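Local coordinates for ABC transporter periplasmic peptide-binding protein (Pseudoalteromonas, PDB 4QFP), which probably binds dipeptides in the periplasm and hands them to an ABC transporter for uptake into the cell, at residues V91-R96 with H161-E166; N283-T288 with Q510-D515; T341-E346 with N481-Y486. All coordinates share one frame; numbering follows the deposited sequence.

Contact 1: V91-R96 with H161-E166; sequences VTFTLR and HQVRFE
Phe93 and Phe165 meet obliquely on the buried face of two antiparallel strands, their ring planes at 78° and their centroids 5.4 Å apart. The closest carbons are Phe93 CE1 and Phe165 CD1, 3.5 Å apart. Val163 stands directly across from Phe93, and its CG2 lies 4.1 Å from Phe93 CB; with CG1 it also faces Leu95 CD1, and helix 115-123 covers Val163 and Leu95 through Ala115 and Val118. These are the two middle strands of a four-stranded antiparallel sheet, strand 79-84 flanking one and strand 152-159 the other. Between them run backbone bonds such as Phe93 N to Val163 O and Leu95 N to His161 O. On the opposite face the side chains are polar. Gln162 holds CG anti to its own N (chi1 -174°) and runs extended across Thr92, its CG 3.6 Å from Thr92 CG2, until NE2 donates to Thr94 OG1 at 3.3 Å, nearly in the amide plane. Were Gln162 an alanine, Thr94 OG1 would probably lose this donor and Thr92 CG2 the aliphatic cover of the chain. Arg164 lays its CG 3.6 Å from Thr92 OG1, then bends at chi3 so that NE reaches Glu166 OE2 of its own strand, a 3.1 Å salt bridge in the guanidinium plane but well above that of the carboxylate.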
loop_
_atom_site.group_PDB
_atom_site.type_symbol
_atom_site.label_atom_id
_atom_site.label_comp_id
_atom_site.label_asym_id
_atom_site.label_seq_id
_atom_site.Cartn_x
_atom_site.Cartn_y
_atom_site.Cartn_z
ATOM N N VAL A 91 -3.453 -25.361 2.167
ATOM C CA VAL A 91 -3.869 -24.863 0.851
ATOM C C VAL A 91 -2.904 -25.307 -0.252
ATOM O O VAL A 91 -1.709 -25.018 -0.200
ATOM C CB VAL A 91 -4.015 -23.320 0.831
ATOM C CG1 VAL A 91 -4.428 -22.830 -0.565
ATOM C CG2 VAL A 91 -5.024 -22.875 1.867
ATOM N N THR A 92 -3.428 -25.994 -1.259
ATOM C CA THR A 92 -2.593 -26.561 -2.308
ATOM C C THR A 92 -2.741 -25.824 -3.631
ATOM O O THR A 92 -3.853 -25.698 -4.157
ATOM C CB THR A 92 -2.946 -28.047 -2.533
ATOM O OG1 THR A 92 -2.729 -28.772 -1.317
ATOM C CG2 THR A 92 -2.099 -28.638 -3.639
ATOM N N PHE A 93 -1.620 -25.353 -4.170
ATOM C CA PHE A 93 -1.611 -24.665 -5.457
ATOM C C PHE A 93 -1.013 -25.534 -6.552
ATOM O O PHE A 93 0.123 -26.001 -6.433
ATOM C CB PHE A 93 -0.780 -23.380 -5.388
ATOM C CG PHE A 93 -1.328 -22.335 -4.449
ATOM C CD1 PHE A 93 -0.957 -22.319 -3.114
ATOM C CD2 PHE A 93 -2.188 -21.349 -4.910
ATOM C CE1 PHE A 93 -1.442 -21.348 -2.246
ATOM C CE2 PHE A 93 -2.688 -20.381 -4.045
ATOM C CZ PHE A 93 -2.311 -20.383 -2.710
ATOM N N THR A 94 -1.767 -25.736 -7.628
ATOM C CA THR A 94 -1.214 -26.345 -8.823
ATOM C C THR A 94 -0.616 -25.234 -9.668
ATOM O O THR A 94 -1.251 -24.202 -9.877
ATOM C CB THR A 94 -2.282 -27.073 -9.623
ATOM O OG1 THR A 94 -2.898 -28.063 -8.792
ATOM C CG2 THR A 94 -1.652 -27.753 -10.817
ATOM N N LEU A 95 0.607 -25.431 -10.144
ATOM C CA LEU A 95 1.344 -24.350 -10.797
ATOM C C LEU A 95 1.318 -24.426 -12.322
ATOM O O LEU A 95 1.310 -25.502 -12.909
ATOM C CB LEU A 95 2.786 -24.292 -10.286
ATOM C CG LEU A 95 2.966 -24.340 -8.760
ATOM C CD1 LEU A 95 4.436 -24.245 -8.412
ATOM C CD2 LEU A 95 2.192 -23.245 -8.048
ATOM N N ARG A 96 1.313 -23.263 -12.954
ATOM C CA ARG A 96 1.202 -23.160 -14.399
ATOM C C ARG A 96 2.447 -23.699 -15.109
ATOM O O ARG A 96 3.572 -23.445 -14.688
ATOM C CB ARG A 96 0.976 -21.693 -14.768
ATOM C CG ARG A 96 0.853 -21.431 -16.250
ATOM C CD ARG A 96 0.397 -20.000 -16.514
ATOM N NE ARG A 96 -0.832 -19.658 -15.795
ATOM C CZ ARG A 96 -2.057 -19.844 -16.277
ATOM N NH1 ARG A 96 -2.224 -20.381 -17.473
ATOM N NH2 ARG A 96 -3.116 -19.497 -15.564
ATOM N N HIS A 161 5.114 -29.241 -9.948
ATOM C CA HIS A 161 4.208 -28.158 -10.304
ATOM C C HIS A 161 3.075 -28.075 -9.311
ATOM O O HIS A 161 1.974 -27.654 -9.650
ATOM C CB HIS A 161 3.653 -28.375 -11.708
ATOM C CG HIS A 161 4.708 -28.581 -12.745
ATOM N ND1 HIS A 161 5.622 -27.605 -13.080
ATOM C CD2 HIS A 161 5.002 -29.654 -13.518
ATOM C CE1 HIS A 161 6.434 -28.067 -14.014
ATOM N NE2 HIS A 161 6.075 -29.305 -14.302
ATOM N N GLN A 162 3.345 -28.485 -8.079
ATOM C CA GLN A 162 2.342 -28.409 -7.039
ATOM C C GLN A 162 2.945 -28.234 -5.646
ATOM O O GLN A 162 3.873 -28.939 -5.260
ATOM C CB GLN A 162 1.441 -29.643 -7.085
ATOM C CG GLN A 162 0.273 -29.576 -6.130
ATOM C CD GLN A 162 -0.675 -30.744 -6.312
ATOM O OE1 GLN A 162 -0.567 -31.751 -5.622
ATOM N NE2 GLN A 162 -1.604 -30.616 -7.252
ATOM N N VAL A 163 2.401 -27.290 -4.888
ATOM C CA VAL A 163 2.896 -27.009 -3.544
ATOM C C VAL A 163 1.739 -26.899 -2.564
ATOM O O VAL A 163 0.652 -26.436 -2.913
ATOM C CB VAL A 163 3.716 -25.706 -3.496
ATOM C CG1 VAL A 163 4.909 -25.790 -4.434
ATOM C CG2 VAL A 163 2.836 -24.507 -3.844
ATOM N N ARG A 164 1.974 -27.335 -1.335
ATOM C CA ARG A 164 0.970 -27.243 -0.299
ATOM C C ARG A 164 1.467 -26.388 0.850
ATOM O O ARG A 164 2.445 -26.733 1.506
ATOM C CB ARG A 164 0.593 -28.633 0.210
ATOM C CG ARG A 164 -0.379 -28.612 1.368
ATOM C CD ARG A 164 -0.810 -30.024 1.777
ATOM N NE ARG A 164 0.209 -30.724 2.562
ATOM C CZ ARG A 164 0.948 -31.732 2.105
ATOM N NH1 ARG A 164 0.792 -32.167 0.863
ATOM N NH2 ARG A 164 1.846 -32.308 2.893
ATOM N N PHE A 165 0.784 -25.270 1.084
ATOM C CA PHE A 165 1.044 -24.423 2.237
ATOM C C PHE A 165 0.381 -25.018 3.460
ATOM O O PHE A 165 -0.825 -25.275 3.450
ATOM C CB PHE A 165 0.480 -23.015 2.003
ATOM C CG PHE A 165 1.300 -22.174 1.067
ATOM C CD1 PHE A 165 1.295 -22.419 -0.295
ATOM C CD2 PHE A 165 2.062 -21.125 1.553
ATOM C CE1 PHE A 165 2.052 -21.641 -1.163
ATOM C CE2 PHE A 165 2.822 -20.337 0.690
ATOM C CZ PHE A 165 2.816 -20.595 -0.667
ATOM N N GLU A 166 1.161 -25.241 4.514
ATOM C CA GLU A 166 0.605 -25.706 5.783
ATOM C C GLU A 166 0.576 -24.567 6.786
ATOM O O GLU A 166 1.607 -23.957 7.054
ATOM C CB GLU A 166 1.452 -26.843 6.359
ATOM C CG GLU A 166 1.824 -27.928 5.370
ATOM C CD GLU A 166 0.852 -29.089 5.371
ATOM O OE1 GLU A 166 -0.373 -28.845 5.292
ATOM O OE2 GLU A 166 1.320 -30.249 5.446
HETATM O O HOH W 1 5.138 -24.946 -13.013
#

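Contact 2: N283-T288 with Q510-D515; sequences NVERET and QASSAD
Asn283 and Glu285 pair with Ser512 and Gln510 through four backbone hydrogen bonds, two at each hydrogen-bonded position, while Val284 and Ala511 form the non-hydrogen-bonded pair between them. This antiparallel ladder joins strand 282-287 to the long strand 500-513 within the large mixed sheet of a periplasmic binding protein fold; strand 264-266 pairs with the other side of strand 500-513. The strands run at 146° and their register covers three residue pairs, although Glu287 still bonds through its backbone to Arg508. Val284 and Ala511 share one face, where both touch Leu276 of helix 273-278; their own methyls, Val284 CG2 and Ala511 CB, are only loosely packed at 4.5 Å. The other face carries Asn283, Glu285, Gln510 and Ser512, with Leu521 against both Glu285 and Gln510. Glu285 starts with CG beside its own N (chi1 -46°) and bends at chi2, which swings the carboxylate diagonally over to Ser512, two residues along from its direct partner Gln510. Ser512 OG donates to Glu285 OE2 on the syn side, about 30° out of the carboxylate plane, at a short 2.5 Å. Asn283 reaches past Ser512 to Ala514, just beyond the strand, its ND2 3.6 Å from Ala514 CA. The same ND2 donates to two waters: one is also bonded to Ser512 OG and Ser513 O, the other gives a proton to Ala514 O at 2.9 Å.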
loop_
_atom_site.group_PDB
_atom_site.type_symbol
_atom_site.label_atom_id
_atom_site.label_comp_id
_atom_site.label_asym_id
_atom_site.label_seq_id
_atom_site.Cartn_x
_atom_site.Cartn_y
_atom_site.Cartn_z
ATOM N N ASN A 283 -6.923 12.387 -21.022
ATOM C CA ASN A 283 -7.981 11.706 -20.307
ATOM C C ASN A 283 -7.669 11.703 -18.833
ATOM O O ASN A 283 -6.540 11.426 -18.429
ATOM C CB ASN A 283 -8.147 10.269 -20.795
ATOM C CG ASN A 283 -8.671 10.193 -22.208
ATOM O OD1 ASN A 283 -9.373 11.091 -22.677
ATOM N ND2 ASN A 283 -8.327 9.120 -22.902
ATOM N N VAL A 284 -8.666 12.036 -18.029
ATOM C CA VAL A 284 -8.532 11.891 -16.591
ATOM C C VAL A 284 -9.408 10.729 -16.193
ATOM O O VAL A 284 -10.631 10.837 -16.197
ATOM C CB VAL A 284 -8.970 13.153 -15.831
ATOM C CG1 VAL A 284 -8.907 12.909 -14.344
ATOM C CG2 VAL A 284 -8.091 14.347 -16.213
ATOM N N GLU A 285 -8.777 9.599 -15.892
ATOM C CA GLU A 285 -9.499 8.405 -15.496
ATOM C C GLU A 285 -9.703 8.447 -14.001
ATOM O O GLU A 285 -8.969 9.123 -13.282
ATOM C CB GLU A 285 -8.726 7.145 -15.878
ATOM C CG GLU A 285 -8.165 7.161 -17.293
ATOM C CD GLU A 285 -6.640 7.112 -17.316
ATOM O OE1 GLU A 285 -6.058 6.168 -16.724
ATOM O OE2 GLU A 285 -6.022 8.019 -17.925
ATOM N N ARG A 286 -10.694 7.707 -13.523
ATOM C CA ARG A 286 -11.022 7.739 -12.110
ATOM C C ARG A 286 -11.756 6.463 -11.706
ATOM O O ARG A 286 -12.494 5.878 -12.503
ATOM C CB ARG A 286 -11.879 8.968 -11.812
ATOM C CG ARG A 286 -13.355 8.734 -12.073
ATOM C CD ARG A 286 -14.032 9.931 -12.721
ATOM N NE ARG A 286 -15.429 9.622 -13.025
ATOM C CZ ARG A 286 -16.248 10.420 -13.697
ATOM N NH1 ARG A 286 -15.815 11.589 -14.148
ATOM N NH2 ARG A 286 -17.501 10.044 -13.920
ATOM N N GLU A 287 -11.537 6.032 -10.468
ATOM C CA GLU A 287 -12.203 4.862 -9.921
ATOM C C GLU A 287 -12.445 5.097 -8.448
ATOM O O GLU A 287 -11.547 5.553 -7.741
ATOM C CB GLU A 287 -11.333 3.607 -10.075
ATOM C CG GLU A 287 -11.795 2.621 -11.139
ATOM C CD GLU A 287 -13.217 2.123 -10.938
ATOM O OE1 GLU A 287 -13.974 2.124 -11.931
ATOM O OE2 GLU A 287 -13.579 1.714 -9.809
ATOM N N THR A 288 -13.658 4.802 -7.990
ATOM C CA THR A 288 -13.926 4.719 -6.561
ATOM C C THR A 288 -12.950 3.708 -5.999
ATOM O O THR A 288 -12.722 2.674 -6.619
ATOM C CB THR A 288 -15.355 4.226 -6.296
ATOM O OG1 THR A 288 -16.279 5.212 -6.762
ATOM C CG2 THR A 288 -15.582 4.005 -4.811
ATOM N N GLN A 510 -6.024 9.471 -12.341
ATOM C CA GLN A 510 -4.813 9.390 -13.131
ATOM C C GLN A 510 -5.049 10.140 -14.421
ATOM O O GLN A 510 -6.146 10.084 -14.987
ATOM C CB GLN A 510 -4.467 7.934 -13.423
ATOM C CG GLN A 510 -3.232 7.756 -14.269
ATOM C CD GLN A 510 -2.854 6.303 -14.429
ATOM O OE1 GLN A 510 -3.326 5.628 -15.336
ATOM N NE2 GLN A 510 -1.996 5.814 -13.549
ATOM N N ALA A 511 -4.027 10.847 -14.885
ATOM C CA ALA A 511 -4.135 11.590 -16.127
ATOM C C ALA A 511 -3.209 10.978 -17.165
ATOM O O ALA A 511 -2.115 10.509 -16.844
ATOM C CB ALA A 511 -3.806 13.060 -15.892
ATOM N N SER A 512 -3.640 10.977 -18.419
ATOM C CA SER A 512 -2.850 10.350 -19.463
ATOM C C SER A 512 -3.187 10.949 -20.812
ATOM O O SER A 512 -4.268 11.497 -21.000
ATOM C CB SER A 512 -3.124 8.852 -19.491
ATOM O OG SER A 512 -4.475 8.599 -19.840
ATOM N N SER A 513 -2.244 10.864 -21.742
ATOM C CA SER A 513 -2.494 11.271 -23.115
ATOM C C SER A 513 -3.630 10.429 -23.695
ATOM O O SER A 513 -3.691 9.228 -23.468
ATOM C CB SER A 513 -1.217 11.105 -23.941
ATOM O OG SER A 513 -1.507 10.580 -25.220
ATOM N N ALA A 514 -4.534 11.056 -24.442
ATOM C CA ALA A 514 -5.646 10.321 -25.044
ATOM C C ALA A 514 -5.185 9.210 -25.997
ATOM O O ALA A 514 -5.982 8.371 -26.408
ATOM C CB ALA A 514 -6.598 11.270 -25.751
ATOM N N ASP A 515 -3.900 9.206 -26.341
ATOM C CA ASP A 515 -3.344 8.170 -27.210
ATOM C C ASP A 515 -3.117 6.849 -26.481
ATOM O O ASP A 515 -2.907 5.811 -27.116
ATOM C CB ASP A 515 -2.021 8.636 -27.804
ATOM C CG ASP A 515 -2.159 9.920 -28.573
ATOM O OD1 ASP A 515 -3.037 9.973 -29.457
ATOM O OD2 ASP A 515 -1.407 10.876 -28.286
HETATM O O HOH W 2 -5.901 7.758 -22.020
HETATM O O HOH W 3 -8.749 8.262 -25.483
#

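Contact 3: T341-E346 with N481-Y486; sequences TSWAFE and NLRKQY
Segment 341-346, with a type I turn from Ser342 to Phe345, lies against one side of helix 480-497, the nearest backbones being Ala344 and Lys484 with CA atoms 5.1 Å apart. Phe345 N closes the turn on Ser342 O, and no direct hydrogen bond links the two segments. Trp343 carries CG between its backbone N and carbonyl carbon (chi1 63°), a torsion that sends the six-membered end of the indole to the helix. There the ring edge meets Arg483: CH2 is 3.8 Å from Arg483 CB, which lies in the ring plane, and also sits over one face of the guanidinium, toward its rim. Ring and guanidinium planes stand 75° apart, so this is an edge on a flat cation rather than a stack. Lys484 slides past the indole in the opposite direction, its CD 3.3 Å from Trp343 O, and a bend at chi4 brings NZ to within 3.5 Å of Phe345 O. A water donates to that carbonyl at 2.9 Å and accepts a weak bond from NZ. The contact thus pins a loop to the flank of a helix, and Gln491 of the same helix adds side-chain bonds to Ala344 O and Glu346 N. Lys484 is engaged by Asp488 and Arg483 by Asp439 and Tyr487, which implies that between these segments van der Waals contact of indole edge and lysine chain does most of the holding, helped by one weak water bridge.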
loop_
_atom_site.group_PDB
_atom_site.type_symbol
_atom_site.label_atom_id
_atom_site.label_comp_id
_atom_site.label_asym_id
_atom_site.label_seq_id
_atom_site.Cartn_x
_atom_site.Cartn_y
_atom_site.Cartn_z
ATOM N N THR A 341 -17.827 1.594 0.734
ATOM C CA THR A 341 -17.912 0.489 -0.219
ATOM C C THR A 341 -17.218 -0.783 0.275
ATOM O O THR A 341 -17.157 -1.797 -0.436
ATOM C CB THR A 341 -17.426 0.882 -1.630
ATOM O OG1 THR A 341 -16.085 1.387 -1.574
ATOM C CG2 THR A 341 -18.327 1.950 -2.204
ATOM N N SER A 342 -16.707 -0.724 1.498
ATOM C CA SER A 342 -16.199 -1.908 2.175
ATOM C C SER A 342 -17.360 -2.663 2.792
ATOM O O SER A 342 -18.209 -2.065 3.454
ATOM C CB SER A 342 -15.216 -1.508 3.273
ATOM O OG SER A 342 -14.866 -2.635 4.050
ATOM N N TRP A 343 -17.397 -3.976 2.588
ATOM C CA TRP A 343 -18.483 -4.769 3.143
ATOM C C TRP A 343 -18.536 -4.784 4.666
ATOM O O TRP A 343 -19.554 -5.157 5.244
ATOM C CB TRP A 343 -18.527 -6.198 2.564
ATOM C CG TRP A 343 -17.344 -7.136 2.811
ATOM C CD1 TRP A 343 -16.406 -7.516 1.894
ATOM C CD2 TRP A 343 -17.020 -7.844 4.023
ATOM N NE1 TRP A 343 -15.517 -8.398 2.458
ATOM C CE2 TRP A 343 -15.866 -8.611 3.762
ATOM C CE3 TRP A 343 -17.586 -7.896 5.297
ATOM C CZ2 TRP A 343 -15.272 -9.425 4.727
ATOM C CZ3 TRP A 343 -16.986 -8.700 6.263
ATOM C CH2 TRP A 343 -15.842 -9.450 5.971
ATOM N N ALA A 344 -17.456 -4.367 5.319
ATOM C CA ALA A 344 -17.435 -4.349 6.783
ATOM C C ALA A 344 -17.689 -2.955 7.350
ATOM O O ALA A 344 -17.712 -2.761 8.566
ATOM C CB ALA A 344 -16.115 -4.909 7.302
ATOM N N PHE A 345 -17.917 -1.995 6.462
ATOM C CA PHE A 345 -18.112 -0.601 6.851
ATOM C C PHE A 345 -19.243 -0.415 7.861
ATOM O O PHE A 345 -20.333 -0.954 7.688
ATOM C CB PHE A 345 -18.382 0.247 5.606
ATOM C CG PHE A 345 -18.952 1.613 5.900
ATOM C CD1 PHE A 345 -18.146 2.624 6.393
ATOM C CD2 PHE A 345 -20.301 1.890 5.653
ATOM C CE1 PHE A 345 -18.666 3.902 6.648
ATOM C CE2 PHE A 345 -20.829 3.155 5.904
ATOM C CZ PHE A 345 -20.006 4.164 6.405
ATOM N N GLU A 346 -18.969 0.337 8.923
ATOM C CA GLU A 346 -20.011 0.776 9.845
ATOM C C GLU A 346 -19.729 2.194 10.308
ATOM O O GLU A 346 -18.712 2.448 10.944
ATOM C CB GLU A 346 -20.114 -0.143 11.060
ATOM C CG GLU A 346 -21.090 0.380 12.112
ATOM C CD GLU A 346 -21.180 -0.506 13.339
ATOM O OE1 GLU A 346 -22.237 -1.158 13.521
ATOM O OE2 GLU A 346 -20.206 -0.544 14.128
ATOM N N ASN A 481 -20.946 -12.282 8.083
ATOM C CA ASN A 481 -21.678 -11.565 9.127
ATOM C C ASN A 481 -20.951 -11.598 10.453
ATOM O O ASN A 481 -20.889 -10.595 11.165
ATOM C CB ASN A 481 -23.089 -12.119 9.308
ATOM C CG ASN A 481 -24.031 -11.650 8.229
ATOM O OD1 ASN A 481 -24.451 -10.488 8.212
ATOM N ND2 ASN A 481 -24.373 -12.550 7.314
ATOM N N LEU A 482 -20.407 -12.762 10.787
ATOM C CA LEU A 482 -19.612 -12.904 11.996
ATOM C C LEU A 482 -18.379 -12.026 11.882
ATOM O O LEU A 482 -18.087 -11.246 12.780
ATOM C CB LEU A 482 -19.197 -14.360 12.200
ATOM C CG LEU A 482 -20.333 -15.366 12.355
ATOM C CD1 LEU A 482 -19.776 -16.775 12.531
ATOM C CD2 LEU A 482 -21.201 -14.979 13.538
ATOM N N ARG A 483 -17.650 -12.157 10.778
ATOM C CA ARG A 483 -16.486 -11.303 10.558
ATOM C C ARG A 483 -16.854 -9.837 10.753
ATOM O O ARG A 483 -16.180 -9.111 11.487
ATOM C CB ARG A 483 -15.900 -11.511 9.162
ATOM C CG ARG A 483 -15.321 -12.894 8.909
ATOM C CD ARG A 483 -14.436 -12.914 7.661
ATOM N NE ARG A 483 -13.254 -12.067 7.831
ATOM C CZ ARG A 483 -12.456 -11.682 6.838
ATOM N NH1 ARG A 483 -12.702 -12.064 5.595
ATOM N NH2 ARG A 483 -11.400 -10.914 7.090
ATOM N N LYS A 484 -17.919 -9.398 10.091
ATOM C CA LYS A 484 -18.352 -8.000 10.180
ATOM C C LYS A 484 -18.669 -7.526 11.595
ATOM O O LYS A 484 -18.427 -6.370 11.938
ATOM C CB LYS A 484 -19.547 -7.728 9.265
ATOM C CG LYS A 484 -20.000 -6.274 9.329
ATOM C CD LYS A 484 -20.943 -5.897 8.201
ATOM C CE LYS A 484 -21.105 -4.383 8.117
ATOM N NZ LYS A 484 -21.510 -3.784 9.427
ATOM N N GLN A 485 -19.214 -8.409 12.422
ATOM C CA GLN A 485 -19.464 -8.047 13.809
ATOM C C GLN A 485 -18.156 -7.652 14.493
ATOM O O GLN A 485 -18.066 -6.607 15.150
ATOM C CB GLN A 485 -20.161 -9.190 14.548
ATOM C CG GLN A 485 -21.614 -9.338 14.130
ATOM C CD GLN A 485 -22.238 -10.636 14.601
ATOM O OE1 GLN A 485 -23.142 -11.170 13.955
ATOM N NE2 GLN A 485 -21.763 -11.148 15.731
ATOM N N TYR A 486 -17.134 -8.482 14.329
ATOM C CA TYR A 486 -15.832 -8.149 14.888
ATOM C C TYR A 486 -15.266 -6.869 14.277
ATOM O O TYR A 486 -14.740 -6.018 14.980
ATOM C CB TYR A 486 -14.872 -9.326 14.733
ATOM C CG TYR A 486 -15.273 -10.486 15.614
ATOM C CD1 TYR A 486 -15.157 -10.399 16.993
ATOM C CD2 TYR A 486 -15.796 -11.650 15.075
ATOM C CE1 TYR A 486 -15.535 -11.444 17.810
ATOM C CE2 TYR A 486 -16.181 -12.704 15.886
ATOM C CZ TYR A 486 -16.045 -12.594 17.253
ATOM O OH TYR A 486 -16.418 -13.640 18.072
HETATM O O HOH W 4 -23.233 -1.375 7.837
#

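Contacts 1 and 2 are both antiparallel strand pairs with one more apolar face and one of mostly polar side chains, but they belong to different sheets, their centres 38 Å apart. Contact 1 has the more strongly apolar buried face, two phenylalanines among its residues; contact 2 is smaller and relies more on a carboxylate, a hydroxyl and waters. Contact 3 joins a loop to a helix without any direct hydrogen bond between its segments. None is wholly core or surface: half the touching residues of contact 1 are buried, somewhat fewer in contact 2 and a third in contact 3. Contact 3 lies within the chain loop that contact 2 closes, and Thr288 packs on Thr341. Contact 1 touches neither.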